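Local coordinates for protein alpha-1,3-glucanase (PDB 7C7D) that hydrolyses alpha-1,3-glucan, probably cleaving internal alpha-1,3-glucosidic linkages, as the catalytic unit of a thermostable glycoside hydrolase of family GH87, at residues A[239-244]-A[260-265]; A[287-292]-A[318-323]; A[340-345]-A[364-369]. All blocks are in the same frame, centred on the assembly; numbering follows the deposited sequence. Where two conformers were deposited one is given.

How the contacts relate
The three contacts follow one another along the same parallel beta-helix, each joining strands of successive coils. Contacts 1 and 2 (centres about 9 Å apart) share a border where strands 259-263 and 286-289 are neighbours: probable hydrogen bonds link Leu261 N to His287 O (2.8 Å) and Lys289 N to Leu261 O (2.9 Å). Contacts 2 and 3, with centres about 10 Å apart, meet in the same way through strands 318-320 and 341-348, and Met322 N probably bonds to Asn345 OD1 at 2.9 Å. Contacts 1 and 3 do not touch; their centres are about 19 Å apart. The calcium ion, held by Glu63, Glu65, Ser88, Gln91 and Asp191, sits in the N-terminal beta domain, outside these coils.

Contact 1 of 3, residues A[239-244]-A[260-265]; sequences VVWIPP and TLQGAG
Val240 and Leu261 meet on the buried side of two parallel strands, where Val240 CG1 touches Leu261 CD1 at 3.4 Å; because the leucine has two conformers, the tightness of this pair is doubtful. Their side chains run side by side in the same direction. Ile242 closes on the same leucine from further along the strand: its CD1 lies 3.6 Å from Leu261 CG. With CG1 anti to the carbonyl carbon (chi1 -54°), Ile242 swings its longer branch back beside its own backbone N and over the leucine.

On the other face, Trp241 has CG anti to the backbone N (chi1 174°), and the six-membered part of its indole slants across the neighbouring chain. CE3 comes within 3.3 Å of Gln262 O, and CH2 reaches Ala264 CB at 3.7 Å. The small methyl of Ala264 leaves space for both the indole and the ring of Pro244. The extended Gln262 chain passes its CG near CZ3 of the indole and brings OE1 beside Val239 CG1.

This pairing belongs to the right-handed parallel beta-helix of the pectate lyase-like family, near its N-terminal end, and unites strands of consecutive coils. Three backbone hydrogen bonds set the register. Val240 N donates to Thr260 O and Gln262 N donates to Val240 O, both nearly straight, while Ile242 N approaches Gln262 O (2.8 Å) tilted from the carbonyl plane.

Further out, branched aliphatic residues suit the Val240 face because it is buried beneath helix 225-234, whose Ala231 packs against Val240 and Phe228 against Ile242. Gln204 and Pro205 pack on Trp241. The Ser269 hydroxyl hydrogen-bonds to both Ile242 O and Ala264 N, bridging the two chains.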
ATOM      1  N   VAL A 239      22.853 -12.235 -16.656  1.00 23.62           N
ATOM      2  CA  VAL A 239      22.371 -12.271 -15.283  1.00 23.01           C
ATOM      3  C   VAL A 239      23.505 -11.882 -14.353  1.00 22.22           C
ATOM      4  O   VAL A 239      24.604 -12.444 -14.434  1.00 23.55           O
ATOM      5  CB  VAL A 239      21.831 -13.665 -14.915  1.00 23.73           C
ATOM      6  CG1 VAL A 239      21.419 -13.708 -13.447  1.00 23.12           C
ATOM      7  CG2 VAL A 239      20.673 -14.043 -15.828  1.00 24.01           C
ATOM      8  N   VAL A 240      23.235 -10.921 -13.477  1.00 21.55           N
ATOM      9  CA  VAL A 240      24.091 -10.612 -12.343  1.00 20.55           C
ATOM     10  C   VAL A 240      23.529 -11.339 -11.130  1.00 20.15           C
ATOM     11  O   VAL A 240      22.342 -11.201 -10.806  1.00 21.17           O
ATOM     12  CB  VAL A 240      24.146  -9.098 -12.090  1.00 21.25           C
ATOM     13  CG1 VAL A 240      24.891  -8.822 -10.813  1.00 22.30           C
ATOM     14  CG2 VAL A 240      24.807  -8.390 -13.253  1.00 22.10           C
ATOM     15  N   TRP A 241      24.382 -12.097 -10.457  1.00 21.16           N
ATOM     16  CA  TRP A 241      23.993 -12.896  -9.306  1.00 21.57           C
ATOM     17  C   TRP A 241      24.406 -12.177  -8.029  1.00 19.96           C
ATOM     18  O   TRP A 241      25.542 -11.698  -7.917  1.00 20.68           O
ATOM     19  CB  TRP A 241      24.685 -14.256  -9.372  1.00 23.69           C
ATOM     20  CG  TRP A 241      24.478 -15.120  -8.175  1.00 26.08           C
ATOM     21  CD1 TRP A 241      25.431 -15.540  -7.293  1.00 27.30           C
ATOM     22  CD2 TRP A 241      23.245 -15.695  -7.737  1.00 26.96           C
ATOM     23  NE1 TRP A 241      24.866 -16.340  -6.330  1.00 28.84           N
ATOM     24  CE2 TRP A 241      23.523 -16.449  -6.578  1.00 27.44           C
ATOM     25  CE3 TRP A 241      21.928 -15.639  -8.206  1.00 27.45           C
ATOM     26  CZ2 TRP A 241      22.535 -17.148  -5.886  1.00 28.75           C
ATOM     27  CZ3 TRP A 241      20.950 -16.339  -7.522  1.00 28.23           C
ATOM     28  CH2 TRP A 241      21.259 -17.081  -6.373  1.00 28.19           C
ATOM     29  N   ILE A 242      23.481 -12.101  -7.079  1.00 19.50           N
ATOM     30  CA  ILE A 242      23.742 -11.524  -5.763  1.00 19.75           C
ATOM     31  C   ILE A 242      23.696 -12.667  -4.755  1.00 19.96           C
ATOM     32  O   ILE A 242      22.600 -13.099  -4.365  1.00 20.56           O
ATOM     33  CB  ILE A 242      22.706 -10.448  -5.401  1.00 18.85           C
ATOM     34  CG1 ILE A 242      22.603  -9.367  -6.483  1.00 19.30           C
ATOM     35  CG2 ILE A 242      23.045  -9.825  -4.058  1.00 19.47           C
ATOM     36  CD1 ILE A 242      21.418  -8.421  -6.281  1.00 19.65           C
ATOM     37  N   PRO A 243      24.837 -13.188  -4.312  1.00 21.22           N
ATOM     38  CA  PRO A 243      24.832 -14.291  -3.337  1.00 21.42           C
ATOM     39  C   PRO A 243      24.213 -13.855  -2.021  1.00 21.13           C
ATOM     40  O   PRO A 243      24.121 -12.651  -1.740  1.00 21.22           O
ATOM     41  CB  PRO A 243      26.326 -14.608  -3.151  1.00 22.75           C
ATOM     42  CG  PRO A 243      27.022 -13.997  -4.325  1.00 23.23           C
ATOM     43  CD  PRO A 243      26.200 -12.805  -4.719  1.00 21.71           C
ATOM     44  N   PRO A 244      23.787 -14.803  -1.185  1.00 21.83           N
ATOM     45  CA  PRO A 244      23.324 -14.448   0.162  1.00 21.78           C
ATOM     46  C   PRO A 244      24.336 -13.568   0.882  1.00 21.62           C
ATOM     47  O   PRO A 244      25.546 -13.803   0.827  1.00 23.44           O
ATOM     48  CB  PRO A 244      23.181 -15.809   0.851  1.00 22.86           C
ATOM     49  CG  PRO A 244      22.874 -16.752  -0.265  1.00 23.11           C
ATOM     50  CD  PRO A 244      23.645 -16.246  -1.459  1.00 22.48           C
ATOM     51  N   THR A 260      19.547  -8.840 -15.871  1.00 18.48           N
ATOM     52  CA  THR A 260      18.778  -9.379 -14.766  1.00 19.18           C
ATOM     53  C   THR A 260      19.650  -9.294 -13.525  1.00 19.63           C
ATOM     54  O   THR A 260      20.805  -9.735 -13.540  1.00 22.05           O
ATOM     55  CB  THR A 260      18.406 -10.837 -15.047  1.00 20.06           C
ATOM     56  OG1 THR A 260      17.496 -10.893 -16.152  1.00 20.91           O
ATOM     57  CG2 THR A 260      17.769 -11.484 -13.826  1.00 21.08           C
ATOM     58  N   LEU A 261      19.126  -8.674 -12.481  1.00 18.33           N
ATOM     59  CA  LEU A 261      19.778  -8.633 -11.180  0.58 18.63           C
ATOM     60  C   LEU A 261      19.005  -9.595 -10.290  1.00 18.12           C
ATOM     61  O   LEU A 261      17.855  -9.324  -9.924  1.00 17.92           O
ATOM     62  CB  LEU A 261      19.753  -7.212 -10.624  0.58 20.25           C
ATOM     63  CG  LEU A 261      20.660  -6.833  -9.457  0.58 21.15           C
ATOM     64  CD1 LEU A 261      22.074  -7.302  -9.690  0.58 22.87           C
ATOM     65  CD2 LEU A 261      20.635  -5.330  -9.247  0.58 21.27           C
ATOM     66  N   GLN A 262      19.624 -10.723  -9.966  1.00 18.69           N
ATOM     67  CA  GLN A 262      18.940 -11.822  -9.307  1.00 19.86           C
ATOM     68  C   GLN A 262      19.644 -12.200  -8.015  1.00 19.25           C
ATOM     69  O   GLN A 262      20.846 -12.496  -8.015  1.00 20.06           O
ATOM     70  CB  GLN A 262      18.886 -13.036 -10.226  1.00 23.50           C
ATOM     71  CG  GLN A 262      18.248 -14.246  -9.582  1.00 28.38           C
ATOM     72  CD  GLN A 262      17.941 -15.327 -10.584  1.00 33.68           C
ATOM     73  OE1 GLN A 262      18.067 -15.121 -11.791  1.00 36.42           O
ATOM     74  NE2 GLN A 262      17.534 -16.491 -10.094  1.00 34.52           N
ATOM     75  N   GLY A 263      18.880 -12.210  -6.922  1.00 18.88           N
ATOM     76  CA  GLY A 263      19.353 -12.718  -5.656  1.00 19.26           C
ATOM     77  C   GLY A 263      18.906 -14.154  -5.414  1.00 18.86           C
ATOM     78  O   GLY A 263      18.243 -14.790  -6.233  1.00 19.15           O
ATOM     79  N   ALA A 264      19.295 -14.659  -4.247  1.00 19.09           N
ATOM     80  CA  ALA A 264      18.964 -16.009  -3.814  1.00 19.60           C
ATOM     81  C   ALA A 264      17.615 -16.083  -3.116  1.00 19.23           C
ATOM     82  O   ALA A 264      17.240 -17.158  -2.625  1.00 20.57           O
ATOM     83  CB  ALA A 264      20.055 -16.532  -2.874  1.00 20.63           C
ATOM     84  N   GLY A 265      16.877 -14.976  -3.085  1.00 17.70           N
ATOM     85  CA  GLY A 265      15.667 -14.849  -2.301  1.00 17.44           C
ATOM     86  C   GLY A 265      15.750 -13.617  -1.428  1.00 16.35           C
ATOM     87  O   GLY A 265      16.817 -13.299  -0.899  1.00 17.56           O
TER

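Contact 2 of 3, residues A[287-292]-A[318-323]; sequences HLKDFA and SVSGMW
His287 and Ser318 begin a parallel pairing between coils of the right-handed beta-helix, with strands 287-289 and 318-320 almost aligned (3°). Backbone hydrogen bonds come from Leu288 N to Ser318 O, Ser320 N to Leu288 O and Asp290 N to Ser320 O; past the bend, Trp323 N donates to Phe291 O at 3.2 Å. Asp290 and Gly321 both have positive phi at this bend, and Gly321, lacking a side chain, leaves room for the Asp290 carboxylate.

Polar side chains line the partly exposed face. Ser318 OG and His287 ND1 share a hydrogen bond at the imidazole edge, 2.7 Å long. One water joins Ser318 OG, Ser320 OG and Leu288 O, and a second joins Ser320 OG to Asp290 OD1, so small hydroxyls suit both serine positions.

Apolar packing lies on the Leu288 and Val319 side, where Leu288 CD1 is 4.2 Å from Val319 CG2, and continues past the strands. There Met322, bent at chi2 and chi3, folds its thioether over Phe291 in a Met-aromatic contact, with SD 4.1 Å from the ring centroid. The methyl CE makes a CH-pi contact 3.4 Å above that centroid, only 3° from the ring normal.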
ATOM      1  N   HIS A 287      15.458  -6.911 -15.333  1.00 15.17           N
ATOM      2  CA  HIS A 287      14.677  -7.808 -14.490  1.00 15.92           C
ATOM      3  C   HIS A 287      15.292  -7.837 -13.101  1.00 15.52           C
ATOM      4  O   HIS A 287      16.379  -8.385 -12.914  1.00 16.84           O
ATOM      5  CB  HIS A 287      14.594  -9.191 -15.125  1.00 16.52           C
ATOM      6  CG  HIS A 287      14.109  -9.138 -16.534  1.00 17.90           C
ATOM      7  ND1 HIS A 287      12.784  -8.933 -16.855  1.00 18.70           N
ATOM      8  CD2 HIS A 287      14.778  -9.195 -17.710  1.00 19.46           C
ATOM      9  CE1 HIS A 287      12.655  -8.890 -18.168  1.00 20.06           C
ATOM     10  NE2 HIS A 287      13.850  -9.045 -18.710  1.00 20.46           N
ATOM     11  N   LEU A 288      14.607  -7.227 -12.134  1.00 14.27           N
ATOM     12  CA  LEU A 288      15.041  -7.238 -10.743  1.00 14.45           C
ATOM     13  C   LEU A 288      14.280  -8.354 -10.046  1.00 14.99           C
ATOM     14  O   LEU A 288      13.045  -8.369 -10.069  1.00 15.74           O
ATOM     15  CB  LEU A 288      14.764  -5.886 -10.081  1.00 14.38           C
ATOM     16  CG  LEU A 288      15.289  -4.645 -10.808  1.00 14.83           C
ATOM     17  CD1 LEU A 288      14.954  -3.368 -10.032  1.00 15.08           C
ATOM     18  CD2 LEU A 288      16.789  -4.755 -11.033  1.00 16.17           C
ATOM     19  N   LYS A 289      15.007  -9.308  -9.463  1.00 14.86           N
ATOM     20  CA  LYS A 289      14.383 -10.530  -8.968  1.00 17.54           C
ATOM     21  C   LYS A 289      15.006 -10.995  -7.664  1.00 15.75           C
ATOM     22  O   LYS A 289      16.226 -11.152  -7.573  1.00 16.53           O
ATOM     23  CB  LYS A 289      14.540 -11.689  -9.968  1.00 24.78           C
ATOM     24  CG  LYS A 289      14.014 -11.464 -11.365  1.00 28.40           C
ATOM     25  CD  LYS A 289      14.197 -12.731 -12.193  1.00 31.44           C
ATOM     26  CE  LYS A 289      13.476 -12.631 -13.521  1.00 34.94           C
ATOM     27  NZ  LYS A 289      13.760 -13.789 -14.419  1.00 37.46           N
ATOM     28  N   ASP A 290      14.150 -11.302  -6.690  1.00 15.52           N
ATOM     29  CA  ASP A 290      14.503 -12.180  -5.572  1.00 16.16           C
ATOM     30  C   ASP A 290      15.624 -11.623  -4.699  1.00 15.13           C
ATOM     31  O   ASP A 290      16.516 -12.357  -4.278  1.00 16.25           O
ATOM     32  CB  ASP A 290      14.827 -13.603  -6.043  1.00 18.21           C
ATOM     33  CG  ASP A 290      13.761 -14.175  -6.960  1.00 19.60           C
ATOM     34  OD1 ASP A 290      12.582 -13.789  -6.830  1.00 19.72           O
ATOM     35  OD2 ASP A 290      14.108 -15.026  -7.808  1.00 22.69           O
ATOM     36  N   PHE A 291      15.585 -10.325  -4.413  1.00 14.82           N
ATOM     37  CA  PHE A 291      16.442  -9.766  -3.374  1.00 14.39           C
ATOM     38  C   PHE A 291      15.673  -8.718  -2.584  1.00 13.89           C
ATOM     39  O   PHE A 291      14.536  -8.368  -2.911  1.00 14.17           O
ATOM     40  CB  PHE A 291      17.840  -9.300  -3.860  1.00 13.95           C
ATOM     41  CG  PHE A 291      17.844  -8.157  -4.858  1.00 14.58           C
ATOM     42  CD1 PHE A 291      17.558  -8.380  -6.200  1.00 15.51           C
ATOM     43  CD2 PHE A 291      18.233  -6.878  -4.466  1.00 14.86           C
ATOM     44  CE1 PHE A 291      17.615  -7.341  -7.123  1.00 15.17           C
ATOM     45  CE2 PHE A 291      18.295  -5.839  -5.385  1.00 15.07           C
ATOM     46  CZ  PHE A 291      17.997  -6.069  -6.712  1.00 15.12           C
ATOM     47  N   ALA A 292      16.295  -8.242  -1.512  1.00 13.48           N
ATOM     48  CA  ALA A 292      15.719  -7.192  -0.688  1.00 13.01           C
ATOM     49  C   ALA A 292      16.495  -5.900  -0.892  1.00 12.69           C
ATOM     50  O   ALA A 292      17.716  -5.920  -1.076  1.00 13.83           O
ATOM     51  CB  ALA A 292      15.749  -7.581   0.791  1.00 14.24           C
ATOM     52  N   SER A 318      10.891  -5.901 -15.556  1.00 13.61           N
ATOM     53  CA  SER A 318      10.092  -6.521 -14.510  1.00 13.94           C
ATOM     54  C   SER A 318      10.774  -6.389 -13.156  1.00 13.03           C
ATOM     55  O   SER A 318      12.003  -6.284 -13.058  1.00 13.44           O
ATOM     56  CB  SER A 318       9.806  -8.001 -14.805  1.00 15.94           C
ATOM     57  OG  SER A 318      10.998  -8.769 -14.800  1.00 17.28           O
ATOM     58  N   VAL A 319       9.949  -6.419 -12.111  1.00 12.61           N
ATOM     59  CA  VAL A 319      10.394  -6.377 -10.722  1.00 12.18           C
ATOM     60  C   VAL A 319       9.574  -7.423  -9.980  1.00 11.77           C
ATOM     61  O   VAL A 319       8.346  -7.311  -9.922  1.00 12.82           O
ATOM     62  CB  VAL A 319      10.167  -4.994 -10.087  1.00 12.95           C
ATOM     63  CG1 VAL A 319      10.580  -5.000  -8.623  1.00 13.54           C
ATOM     64  CG2 VAL A 319      10.895  -3.909 -10.866  1.00 14.03           C
ATOM     65  N   SER A 320      10.232  -8.449  -9.437  1.00 12.55           N
ATOM     66  CA  SER A 320       9.487  -9.548  -8.836  1.00 13.59           C
ATOM     67  C   SER A 320      10.257 -10.200  -7.694  1.00 13.49           C
ATOM     68  O   SER A 320      11.489 -10.237  -7.690  1.00 13.92           O
ATOM     69  CB  SER A 320       9.114 -10.602  -9.886  1.00 14.92           C
ATOM     70  OG  SER A 320      10.271 -11.164 -10.484  1.00 15.95           O
ATOM     71  N   GLY A 321       9.505 -10.749  -6.741  1.00 12.97           N
ATOM     72  CA  GLY A 321      10.099 -11.459  -5.624  1.00 13.56           C
ATOM     73  C   GLY A 321      10.913 -10.592  -4.692  1.00 13.47           C
ATOM     74  O   GLY A 321      11.765 -11.112  -3.968  1.00 14.56           O
ATOM     75  N   MET A 322      10.669  -9.284  -4.677  1.00 12.82           N
ATOM     76  CA  MET A 322      11.473  -8.349  -3.906  1.00 12.44           C
ATOM     77  C   MET A 322      10.856  -8.072  -2.545  1.00 12.31           C
ATOM     78  O   MET A 322       9.645  -8.187  -2.344  1.00 13.44           O
ATOM     79  CB  MET A 322      11.602  -7.014  -4.643  1.00 13.24           C
ATOM     80  CG  MET A 322      12.139  -7.118  -6.060  1.00 14.30           C
ATOM     81  SD  MET A 322      13.882  -7.574  -6.177  1.00 14.78           S
ATOM     82  CE  MET A 322      14.655  -6.208  -5.312  1.00 14.72           C
ATOM     83  N   TRP A 323      11.718  -7.665  -1.613  1.00 11.82           N
ATOM     84  CA  TRP A 323      11.316  -7.120  -0.322  1.00 11.88           C
ATOM     85  C   TRP A 323      11.873  -5.705  -0.262  1.00 11.45           C
ATOM     86  O   TRP A 323      13.095  -5.526  -0.250  1.00 12.48           O
ATOM     87  CB  TRP A 323      11.922  -7.966   0.792  1.00 12.97           C
ATOM     88  CG  TRP A 323      11.588  -7.533   2.173  1.00 13.36           C
ATOM     89  CD1 TRP A 323      12.103  -6.463   2.860  1.00 14.22           C
ATOM     90  CD2 TRP A 323      10.687  -8.188   3.065  1.00 14.92           C
ATOM     91  NE1 TRP A 323      11.553  -6.408   4.121  1.00 14.84           N
ATOM     92  CE2 TRP A 323      10.683  -7.458   4.270  1.00 15.70           C
ATOM     93  CE3 TRP A 323       9.868  -9.320   2.958  1.00 17.47           C
ATOM     94  CZ2 TRP A 323       9.907  -7.835   5.367  1.00 18.08           C
ATOM     95  CZ3 TRP A 323       9.096  -9.687   4.043  1.00 20.40           C
ATOM     96  CH2 TRP A 323       9.117  -8.943   5.230  1.00 19.94           C
TER
HETATM   97  O   HOH W   1      11.700  -9.586 -12.356  1.00 18.60           O
HETATM   98  O   HOH W   2      10.920 -13.391  -9.050  1.00 22.90           O

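Contact 3 of 3, residues A[340-345]-A[364-369]; sequences LVVENN and VTVRDN
Leu340 O accepts from Thr365 N, Val342 N donates to Thr365 O, and Arg367 N donates to Val342 O, giving strands 341-343 and 365-367 a parallel pairing with axes 4.8 Å apart.

On the partly exposed face, Arg367 grips Glu343 side-on. Both NE and NH2 converge on OE1, each at 2.9 Å and nearly within the guanidinium plane, while the carboxylate plane is turned by 37°. The bond to NE runs almost along the C-O axis of OE1; NH2 comes from the syn side, tilted well out of the carboxylate plane. Both chains start between backbone N and carbonyl carbon, then extend together, bringing the opposite charges level. Val341 CG1 rests over one face of the guanidinium, an apolar cover for this flat cation. A water donates to the other carboxylate oxygen, Glu343 OE2, at 2.6 Å.

The opposite face is aliphatic: Val342 and Val366 pair across the strands, and Leu355 packs against both. Compact branched residues fit this interior.

At the bend, Asn344 and Asp368 have positive phi, followed by the buried Asn345 and Asn369, whose amide planes are only 7° apart. Asn369 OD1 accepts from Asn345 N and Asn345 ND2, each at 3.0 Å, from opposite faces of its plane. Asn369 ND2 donates to Val342 O at 3.0 Å, from above that carbonyl plane. An asparagine suits this place because one amide satisfies both donors and acceptors within the core. Asn345 passes the bonding to the preceding coil, OD1 accepting from Met322 N and ND2 bonding to Val319 O, while Asn369 ND2 also bonds to Asn396 OD1. Such a file of asparagines, bonded amide to amide at the bend of successive coils, is characteristic of pectate lyase-type right-handed parallel beta-helices.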
ATOM      1  N   LEU A 340       6.019  -2.749 -18.234  1.00 12.62           N
ATOM      2  CA  LEU A 340       6.642  -3.149 -16.979  1.00 12.32           C
ATOM      3  C   LEU A 340       5.685  -4.020 -16.176  1.00 11.71           C
ATOM      4  O   LEU A 340       4.489  -3.729 -16.078  1.00 11.95           O
ATOM      5  CB  LEU A 340       7.004  -1.902 -16.168  1.00 12.54           C
ATOM      6  CG  LEU A 340       7.521  -2.095 -14.741  1.00 12.64           C
ATOM      7  CD1 LEU A 340       8.891  -2.770 -14.726  1.00 13.69           C
ATOM      8  CD2 LEU A 340       7.582  -0.769 -14.014  1.00 13.22           C
ATOM      9  N   VAL A 341       6.217  -5.087 -15.582  1.00 11.73           N
ATOM     10  CA  VAL A 341       5.451  -5.937 -14.672  1.00 12.48           C
ATOM     11  C   VAL A 341       6.095  -5.860 -13.293  1.00 11.68           C
ATOM     12  O   VAL A 341       7.272  -6.212 -13.130  1.00 12.53           O
ATOM     13  CB  VAL A 341       5.362  -7.394 -15.157  1.00 14.23           C
ATOM     14  CG1 VAL A 341       4.599  -8.243 -14.140  1.00 15.66           C
ATOM     15  CG2 VAL A 341       4.703  -7.454 -16.527  1.00 15.88           C
ATOM     16  N   VAL A 342       5.326  -5.401 -12.305  1.00 11.33           N
ATOM     17  CA  VAL A 342       5.762  -5.338 -10.914  1.00 11.42           C
ATOM     18  C   VAL A 342       4.886  -6.325 -10.159  1.00 11.44           C
ATOM     19  O   VAL A 342       3.696  -6.068  -9.949  1.00 11.59           O
ATOM     20  CB  VAL A 342       5.625  -3.916 -10.348  1.00 11.65           C
ATOM     21  CG1 VAL A 342       5.967  -3.889  -8.871  1.00 11.92           C
ATOM     22  CG2 VAL A 342       6.503  -2.935 -11.129  1.00 13.11           C
ATOM     23  N   GLU A 343       5.445  -7.476  -9.784  1.00 11.72           N
ATOM     24  CA  GLU A 343       4.616  -8.554  -9.268  1.00 12.07           C
ATOM     25  C   GLU A 343       5.308  -9.320  -8.152  1.00 12.14           C
ATOM     26  O   GLU A 343       6.530  -9.483  -8.138  1.00 13.00           O
ATOM     27  CB  GLU A 343       4.218  -9.539 -10.385  1.00 14.20           C
ATOM     28  CG  GLU A 343       5.422 -10.255 -10.978  1.00 16.96           C
ATOM     29  CD  GLU A 343       5.081 -11.147 -12.157  1.00 20.68           C
ATOM     30  OE1 GLU A 343       3.885 -11.353 -12.448  1.00 21.99           O
ATOM     31  OE2 GLU A 343       6.029 -11.641 -12.802  1.00 23.98           O
ATOM     32  N   ASN A 344       4.494  -9.810  -7.222  1.00 12.19           N
ATOM     33  CA  ASN A 344       4.961 -10.706  -6.162  0.68 12.70           C
ATOM     34  C   ASN A 344       6.053 -10.064  -5.313  1.00 12.34           C
ATOM     35  O   ASN A 344       7.058 -10.695  -4.981  1.00 13.24           O
ATOM     36  CB  ASN A 344       5.410 -12.062  -6.710  0.68 14.80           C
ATOM     37  CG  ASN A 344       4.319 -12.753  -7.484  0.68 16.97           C
ATOM     38  OD1 ASN A 344       4.449 -12.984  -8.684  0.68 22.61           O
ATOM     39  ND2 ASN A 344       3.227 -13.077  -6.806  0.68 16.84           N
ATOM     40  N   ASN A 345       5.852  -8.799  -4.955  1.00 11.54           N
ATOM     41  CA  ASN A 345       6.776  -8.074  -4.096  1.00 11.54           C
ATOM     42  C   ASN A 345       6.085  -7.704  -2.793  1.00 10.90           C
ATOM     43  O   ASN A 345       4.857  -7.713  -2.689  1.00 11.60           O
ATOM     44  CB  ASN A 345       7.269  -6.789  -4.761  1.00 12.06           C
ATOM     45  CG  ASN A 345       7.859  -7.037  -6.128  1.00 11.22           C
ATOM     46  OD1 ASN A 345       8.910  -7.654  -6.250  1.00 12.19           O
ATOM     47  ND2 ASN A 345       7.182  -6.560  -7.165  1.00 11.74           N
ATOM     48  N   VAL A 364       1.564  -0.812 -17.978  1.00 11.89           N
ATOM     49  CA  VAL A 364       2.239  -1.294 -16.777  1.00 11.79           C
ATOM     50  C   VAL A 364       1.249  -2.119 -15.967  1.00 11.67           C
ATOM     51  O   VAL A 364       0.095  -1.717 -15.792  1.00 12.67           O
ATOM     52  CB  VAL A 364       2.785  -0.120 -15.947  1.00 11.92           C
ATOM     53  CG1 VAL A 364       3.372  -0.628 -14.631  1.00 13.06           C
ATOM     54  CG2 VAL A 364       3.813   0.664 -16.750  1.00 12.87           C
ATOM     55  N   THR A 365       1.695  -3.282 -15.488  1.00 11.47           N
ATOM     56  CA  THR A 365       0.905  -4.159 -14.627  1.00 11.42           C
ATOM     57  C   THR A 365       1.567  -4.227 -13.258  1.00 10.63           C
ATOM     58  O   THR A 365       2.738  -4.613 -13.150  1.00 11.82           O
ATOM     59  CB  THR A 365       0.806  -5.567 -15.219  1.00 12.87           C
ATOM     60  OG1 THR A 365       0.101  -5.507 -16.459  1.00 13.78           O
ATOM     61  CG2 THR A 365       0.059  -6.509 -14.282  1.00 12.93           C
ATOM     62  N   VAL A 366       0.813  -3.874 -12.218  1.00 10.44           N
ATOM     63  CA  VAL A 366       1.250  -4.001 -10.833  1.00 10.82           C
ATOM     64  C   VAL A 366       0.299  -5.000 -10.190  1.00 10.48           C
ATOM     65  O   VAL A 366      -0.883  -4.690  -9.991  1.00 11.16           O
ATOM     66  CB  VAL A 366       1.217  -2.648 -10.106  1.00 10.90           C
ATOM     67  CG1 VAL A 366       1.667  -2.786  -8.651  1.00 11.16           C
ATOM     68  CG2 VAL A 366       2.087  -1.627 -10.859  1.00 11.92           C
ATOM     69  N   ARG A 367       0.789  -6.211  -9.905  1.00 10.72           N
ATOM     70  CA  ARG A 367      -0.097  -7.288  -9.474  1.00 10.98           C
ATOM     71  C   ARG A 367       0.534  -8.161  -8.395  1.00 10.83           C
ATOM     72  O   ARG A 367       1.750  -8.367  -8.357  1.00 11.50           O
ATOM     73  CB  ARG A 367      -0.533  -8.176 -10.651  1.00 13.16           C
ATOM     74  CG  ARG A 367       0.582  -8.987 -11.279  1.00 14.33           C
ATOM     75  CD  ARG A 367       0.087  -9.864 -12.422  1.00 16.58           C
ATOM     76  NE  ARG A 367       1.218 -10.494 -13.094  1.00 17.66           N
ATOM     77  CZ  ARG A 367       1.295 -10.704 -14.405  1.00 19.51           C
ATOM     78  NH1 ARG A 367       0.292 -10.351 -15.199  1.00 22.86           N
ATOM     79  NH2 ARG A 367       2.379 -11.274 -14.921  1.00 21.82           N
ATOM     80  N   ASP A 368      -0.319  -8.690  -7.518  1.00 11.19           N
ATOM     81  CA  ASP A 368       0.095  -9.685  -6.531  1.00 11.63           C
ATOM     82  C   ASP A 368       1.185  -9.168  -5.598  1.00 11.05           C
ATOM     83  O   ASP A 368       2.080  -9.914  -5.199  1.00 12.95           O
ATOM     84  CB  ASP A 368       0.492 -11.000  -7.194  1.00 14.31           C
ATOM     85  CG  ASP A 368      -0.698 -11.710  -7.772  1.00 18.57           C
ATOM     86  OD1 ASP A 368      -1.586 -12.104  -6.988  1.00 18.85           O
ATOM     87  OD2 ASP A 368      -0.760 -11.843  -9.008  1.00 24.35           O
ATOM     88  N   ASN A 369       1.103  -7.887  -5.244  1.00 10.61           N
ATOM     89  CA  ASN A 369       2.005  -7.298  -4.273  1.00 10.71           C
ATOM     90  C   ASN A 369       1.288  -7.093  -2.949  1.00 10.65           C
ATOM     91  O   ASN A 369       0.062  -6.968  -2.891  1.00 11.23           O
ATOM     92  CB  ASN A 369       2.531  -5.950  -4.768  1.00 10.98           C
ATOM     93  CG  ASN A 369       3.236  -6.068  -6.099  1.00 10.51           C
ATOM     94  OD1 ASN A 369       4.352  -6.571  -6.177  1.00 11.41           O
ATOM     95  ND2 ASN A 369       2.582  -5.611  -7.156  1.00 11.16           N
TER
HETATM   96  O   HOH W   3       5.338 -12.829 -14.976  1.00 49.58           O
HETATM   97  O   HOH W   4       1.488 -12.446 -10.535  1.00 50.26           O
HETATM   98  O   HOH W   5       2.782 -12.847  -3.698  1.00 35.13           O